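Local coordinates for tudor and KH domain-containing protein homolog (Bombyx mori, PDB 5VQH) that takes part in primary piRNA biogenesis and transposon silencing in the germline, its extended Tudor domain recognising symmetrically dimethylated arginines of the PIWI proteins Siwi and Ago3, at residues Y26-V30 with T180-R184; F36-F40 with F112-G117. All blocks are in the same frame, centred on the assembly; numbering follows the deposited sequence.

Contact 1 of 2, residues Y26-V30 with T180-R184; sequences YVSAV and TQVAR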
# COMPACT_ATOMS: atom_id res chain seq x y z
N TYR A 26 4.03 -9.90 -2.92
CA TYR A 26 3.25 -9.34 -4.05
C TYR A 26 3.37 -7.83 -3.93
O TYR A 26 3.30 -7.30 -2.81
CB TYR A 26 1.79 -9.68 -3.94
CG TYR A 26 1.47 -11.15 -3.83
CD1 TYR A 26 1.68 -12.02 -4.91
CD2 TYR A 26 0.91 -11.66 -2.67
CE1 TYR A 26 1.39 -13.38 -4.81
CE2 TYR A 26 0.60 -13.00 -2.56
CZ TYR A 26 0.83 -13.86 -3.62
OH TYR A 26 0.50 -15.18 -3.50
N VAL A 27 3.57 -7.14 -5.04
CA VAL A 27 3.49 -5.68 -5.07
C VAL A 27 2.01 -5.34 -5.21
O VAL A 27 1.32 -5.81 -6.12
CB VAL A 27 4.28 -5.09 -6.20
CG1 VAL A 27 4.06 -3.60 -6.28
CG2 VAL A 27 5.75 -5.41 -5.99
N SER A 28 1.52 -4.62 -4.22
CA SER A 28 0.08 -4.48 -4.08
C SER A 28 -0.36 -3.12 -4.53
O SER A 28 -1.46 -2.97 -5.01
CB SER A 28 -0.36 -4.75 -2.63
OG SER A 28 0.43 -4.08 -1.67
N ALA A 29 0.51 -2.13 -4.38
CA ALA A 29 0.26 -0.81 -4.94
C ALA A 29 1.57 -0.13 -5.21
O ALA A 29 2.59 -0.44 -4.57
CB ALA A 29 -0.55 0.02 -3.97
N VAL A 30 1.53 0.81 -6.14
CA VAL A 30 2.70 1.57 -6.54
C VAL A 30 2.29 3.01 -6.62
O VAL A 30 1.22 3.31 -7.08
CB VAL A 30 3.23 1.20 -7.93
CG1 VAL A 30 4.36 2.13 -8.33
CG2 VAL A 30 3.72 -0.25 -8.00
N THR A 180 6.51 -5.31 -12.13
CA THR A 180 6.02 -5.89 -10.85
C THR A 180 4.66 -6.51 -10.98
O THR A 180 4.21 -7.21 -10.05
CB THR A 180 5.92 -4.83 -9.72
OG1 THR A 180 4.93 -3.84 -10.04
CG2 THR A 180 7.28 -4.15 -9.47
N GLN A 181 3.98 -6.26 -12.10
CA GLN A 181 2.58 -6.68 -12.26
C GLN A 181 1.77 -6.33 -11.02
O GLN A 181 1.09 -7.16 -10.42
CB GLN A 181 2.48 -8.18 -12.54
CG GLN A 181 3.36 -8.60 -13.69
CD GLN A 181 2.95 -9.92 -14.31
OE1 GLN A 181 2.18 -10.69 -13.74
NE2 GLN A 181 3.47 -10.18 -15.51
N VAL A 182 1.87 -5.07 -10.64
CA VAL A 182 1.16 -4.53 -9.49
C VAL A 182 -0.29 -4.96 -9.48
O VAL A 182 -0.92 -5.00 -10.50
CB VAL A 182 1.26 -3.00 -9.44
CG1 VAL A 182 0.66 -2.35 -10.69
CG2 VAL A 182 0.61 -2.47 -8.16
N ALA A 183 -0.78 -5.34 -8.31
CA ALA A 183 -2.18 -5.72 -8.10
C ALA A 183 -2.68 -6.94 -8.86
O ALA A 183 -3.88 -7.14 -8.96
CB ALA A 183 -3.11 -4.51 -8.34
N ARG A 184 -1.77 -7.77 -9.37
CA ARG A 184 -2.15 -8.96 -10.13
C ARG A 184 -1.72 -10.24 -9.41
O ARG A 184 -1.62 -11.29 -10.02
CB ARG A 184 -1.48 -8.92 -11.50
CG ARG A 184 -1.92 -7.76 -12.38
CD ARG A 184 -3.18 -8.17 -13.12
NE ARG A 184 -3.75 -7.11 -13.95
CZ ARG A 184 -4.90 -7.22 -14.62
NH1 ARG A 184 -5.64 -8.33 -14.55
NH2 ARG A 184 -5.34 -6.20 -15.34
O HOH W 1 4.11 -8.39 -7.68
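V27 packs against T180 and V182, and V182 also against V30, in a compact apolar patch where strand 23-30 passes the turn that follows helix 170-179. The side chains of V27 and T180 cross at about a right angle, with CG2 of V27 resting 3.8 Å from CB of T180. The other branch of V27, CG1, stands anti to the backbone N (chi1 174°) and lies between OG1 of T180 and CG2 of V182, 4.1 Å from the latter. V182 runs obliquely to both V27 and V30 and reaches farther along the strand: its CG2 lies 3.6 Å from CA of A29 and 3.8 Å from CG2 of V30. One methyl group thus packs on both backbone and side chain. The hydroxyl of T180 is hydrogen-bonded to the carbonyl of F176 in the helix, so it takes part here through contact alone. L214 of strand 207-217 adds to the cover over V27 and T180. Cutting V27 back to alanine removes both branches and is likely to leave a gap beside T180 and L214, with V182 keeping A29 and V30 but losing its other side-chain neighbour on the strand. The backbones are tied by a nearly straight hydrogen bond (166°) from N of A183 to O of V27, 3.1 Å long, and a water bridges N of V27 and O of T180. Q181, with positive phi, follows the helix in a Schellman motif and begins a type II beta turn to R184 that brings A183 to the strand. The side chain of S28 starts out away from the turn, and its OG is hydrogen-bonded to O of Y116; both residues belong to the dimethylarginine pocket. Apolar side chains, one direct and one water-mediated backbone link therefore join the turn to the strand that carries S28.

Contact 2 of 2, residues F36-F40 with F112-G117; sequences FWVQF and FYLDYG. With 2MR (n3, n4-dimethylarginine), chain C.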
# COMPACT_ATOMS: atom_id res chain seq x y z
N PHE A 36 6.38 2.30 -2.87
CA PHE A 36 5.39 1.28 -3.16
C PHE A 36 5.13 0.40 -1.95
O PHE A 36 5.77 0.56 -0.93
CB PHE A 36 5.80 0.48 -4.40
CG PHE A 36 7.09 -0.21 -4.28
CD1 PHE A 36 7.12 -1.55 -3.94
CD2 PHE A 36 8.27 0.46 -4.54
CE1 PHE A 36 8.33 -2.22 -3.82
CE2 PHE A 36 9.50 -0.18 -4.41
CZ PHE A 36 9.52 -1.54 -4.05
N TRP A 37 4.16 -0.49 -2.07
CA TRP A 37 3.69 -1.31 -0.99
C TRP A 37 3.74 -2.81 -1.36
O TRP A 37 3.37 -3.22 -2.44
CB TRP A 37 2.27 -0.83 -0.58
CG TRP A 37 2.34 0.58 0.09
CD1 TRP A 37 2.52 0.85 1.42
CD2 TRP A 37 2.26 1.85 -0.55
NE1 TRP A 37 2.57 2.20 1.63
CE2 TRP A 37 2.41 2.83 0.44
CE3 TRP A 37 2.06 2.26 -1.86
CZ2 TRP A 37 2.38 4.17 0.15
CZ3 TRP A 37 2.04 3.58 -2.15
CH2 TRP A 37 2.18 4.53 -1.17
N VAL A 38 4.26 -3.63 -0.47
CA VAL A 38 4.22 -5.07 -0.69
C VAL A 38 3.43 -5.77 0.40
O VAL A 38 3.25 -5.23 1.48
CB VAL A 38 5.62 -5.71 -0.82
CG1 VAL A 38 6.46 -4.91 -1.78
CG2 VAL A 38 6.35 -5.71 0.50
N GLN A 39 2.91 -6.95 0.06
CA GLN A 39 2.30 -7.89 0.98
C GLN A 39 3.15 -9.14 0.97
O GLN A 39 3.67 -9.53 -0.06
CB GLN A 39 0.91 -8.25 0.52
CG GLN A 39 -0.01 -7.06 0.33
CD GLN A 39 -1.15 -7.39 -0.59
OE1 GLN A 39 -0.97 -8.09 -1.60
NE2 GLN A 39 -2.31 -6.89 -0.27
N PHE A 40 3.31 -9.76 2.13
CA PHE A 40 4.17 -10.94 2.28
C PHE A 40 3.34 -12.13 1.85
O PHE A 40 2.15 -12.21 2.16
CB PHE A 40 4.64 -11.07 3.72
CG PHE A 40 5.73 -10.10 4.09
CD1 PHE A 40 5.94 -8.93 3.39
CD2 PHE A 40 6.54 -10.34 5.16
CE1 PHE A 40 6.94 -8.05 3.74
CE2 PHE A 40 7.56 -9.46 5.51
CZ PHE A 40 7.75 -8.32 4.81
N PHE A 112 -6.18 5.87 2.95
CA PHE A 112 -5.11 4.93 2.64
C PHE A 112 -5.59 3.52 2.98
O PHE A 112 -5.85 3.22 4.16
CB PHE A 112 -3.94 5.30 3.49
CG PHE A 112 -2.82 4.32 3.45
CD1 PHE A 112 -1.96 4.27 2.37
CD2 PHE A 112 -2.56 3.49 4.52
CE1 PHE A 112 -0.89 3.39 2.36
CE2 PHE A 112 -1.48 2.62 4.51
CZ PHE A 112 -0.65 2.58 3.44
N TYR A 113 -5.76 2.69 1.94
CA TYR A 113 -6.19 1.30 2.07
C TYR A 113 -5.06 0.47 2.66
O TYR A 113 -4.05 0.16 2.01
CB TYR A 113 -6.65 0.78 0.73
CG TYR A 113 -7.90 1.48 0.25
CD1 TYR A 113 -9.15 1.10 0.71
CD2 TYR A 113 -7.83 2.53 -0.62
CE1 TYR A 113 -10.29 1.73 0.30
CE2 TYR A 113 -8.97 3.19 -1.04
CZ TYR A 113 -10.19 2.79 -0.58
OH TYR A 113 -11.31 3.45 -1.01
N LEU A 114 -5.24 0.12 3.94
CA LEU A 114 -4.17 -0.34 4.83
C LEU A 114 -3.56 -1.71 4.47
O LEU A 114 -2.44 -1.99 4.83
CB LEU A 114 -4.72 -0.42 6.26
CG LEU A 114 -4.83 0.88 7.01
CD1 LEU A 114 -5.76 0.74 8.19
CD2 LEU A 114 -3.49 1.33 7.47
N ASP A 115 -4.34 -2.57 3.84
CA ASP A 115 -3.90 -3.89 3.37
C ASP A 115 -3.33 -3.95 1.93
O ASP A 115 -2.95 -5.00 1.45
CB ASP A 115 -5.09 -4.85 3.52
CG ASP A 115 -5.52 -4.99 4.98
OD1 ASP A 115 -4.64 -5.30 5.78
OD2 ASP A 115 -6.71 -4.80 5.33
N TYR A 116 -3.23 -2.80 1.28
CA TYR A 116 -2.95 -2.72 -0.13
C TYR A 116 -1.98 -1.60 -0.46
O TYR A 116 -1.03 -1.83 -1.18
CB TYR A 116 -4.25 -2.54 -0.91
CG TYR A 116 -5.10 -3.78 -0.88
CD1 TYR A 116 -4.84 -4.86 -1.72
CD2 TYR A 116 -6.13 -3.91 0.02
CE1 TYR A 116 -5.62 -6.00 -1.69
CE2 TYR A 116 -6.91 -5.04 0.06
CZ TYR A 116 -6.66 -6.09 -0.77
OH TYR A 116 -7.45 -7.23 -0.69
N GLY A 117 -2.25 -0.40 0.08
CA GLY A 117 -1.30 0.71 0.03
C GLY A 117 -1.70 1.82 -0.92
O GLY A 117 -1.05 2.87 -0.98
N 2MR C . -9.34 -7.12 -7.25
CA 2MR C . -10.04 -5.84 -7.04
CB 2MR C . -9.24 -4.99 -6.06
CG 2MR C . -8.81 -5.76 -4.81
CD 2MR C . -8.58 -4.72 -3.73
NE 2MR C . -7.47 -3.88 -4.10
CZ 2MR C . -7.22 -2.77 -3.45
NH1 2MR C . -7.99 -2.44 -2.53
CQ1 2MR C . -7.87 -1.26 -1.70
NH2 2MR C . -6.18 -2.00 -3.78
CQ2 2MR C . -5.26 -2.30 -4.86
C 2MR C . -10.29 -5.01 -8.29
O 2MR C . -10.62 -3.81 -8.24
OXT 2MR C . -10.18 -5.49 -9.42
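The indole of W37 receives F112 and G117 on the same face. W37 has CG beside its own N and opposite the carbonyl carbon (chi1 -69°), whereas F112 (chi1 171°) stretches its ring out opposite its N, bringing CE1 and CZ of F112 each to 3.7 Å from NE1 of W37. The edge of F112 thus faces the pyrrole ring in an offset edge-to-face pair, centroids 5.3 Å apart and planes at 60°. Beside it, CA of G117 makes a CH-pi contact 3.9 Å from the centroid of the same five-membered ring, while G117 O lies over the benzene part, 3.3 Å from CE3 of W37. A CB on G117 would run into CG of W37, and the backbone angles there also suit glycine. Two residues along the strand, Q39 extends beyond CG, and its NE2 meets O of D115 almost head-on in a short 2.6 Å hydrogen bond, close to the amide plane of Q39. The same NE2 lies 3.6 Å from CD1 of Y116. CZ of the bound dimethylarginine sits over one face of Y116, 3.5 Å from CG of Y116, and the ligand methyl CQ1 is 3.4 Å from CG of Y113. With F83 and Y90, these tyrosines form the aromatic cage by which Tudor domains hold methylarginine; D118 adds a hydrogen bond to the ligand. The carboxylate of D115 pairs with R91 of strand 89-98. L48 of helix 43-59 packs on Q39, D115 and Y116, and strands 23-30 and 142-146 flank strand 35-40.

Overall arrangement
From the N terminus, the chain runs through strand 23-30, turns, and returns as the antiparallel strand 35-40, so the first segments of both contacts are neighbours in one sheet, joined for instance from Y26 N to Q39 O. Helix 43-59 and the first three strands of the five-stranded sheet follow; contact 2 closes the inner loop at 112-117, and the last two strands of that sheet come next. The chain then goes on through strand 142-146 and helix 170-179 before contact 1 closes the outer loop at 180-184, with contact 2 nested inside it. Contact 2 joins the two sheets; contact 1 fastens the end of helix 170-179 to the larger one. The two adjoin at the methylarginine pocket.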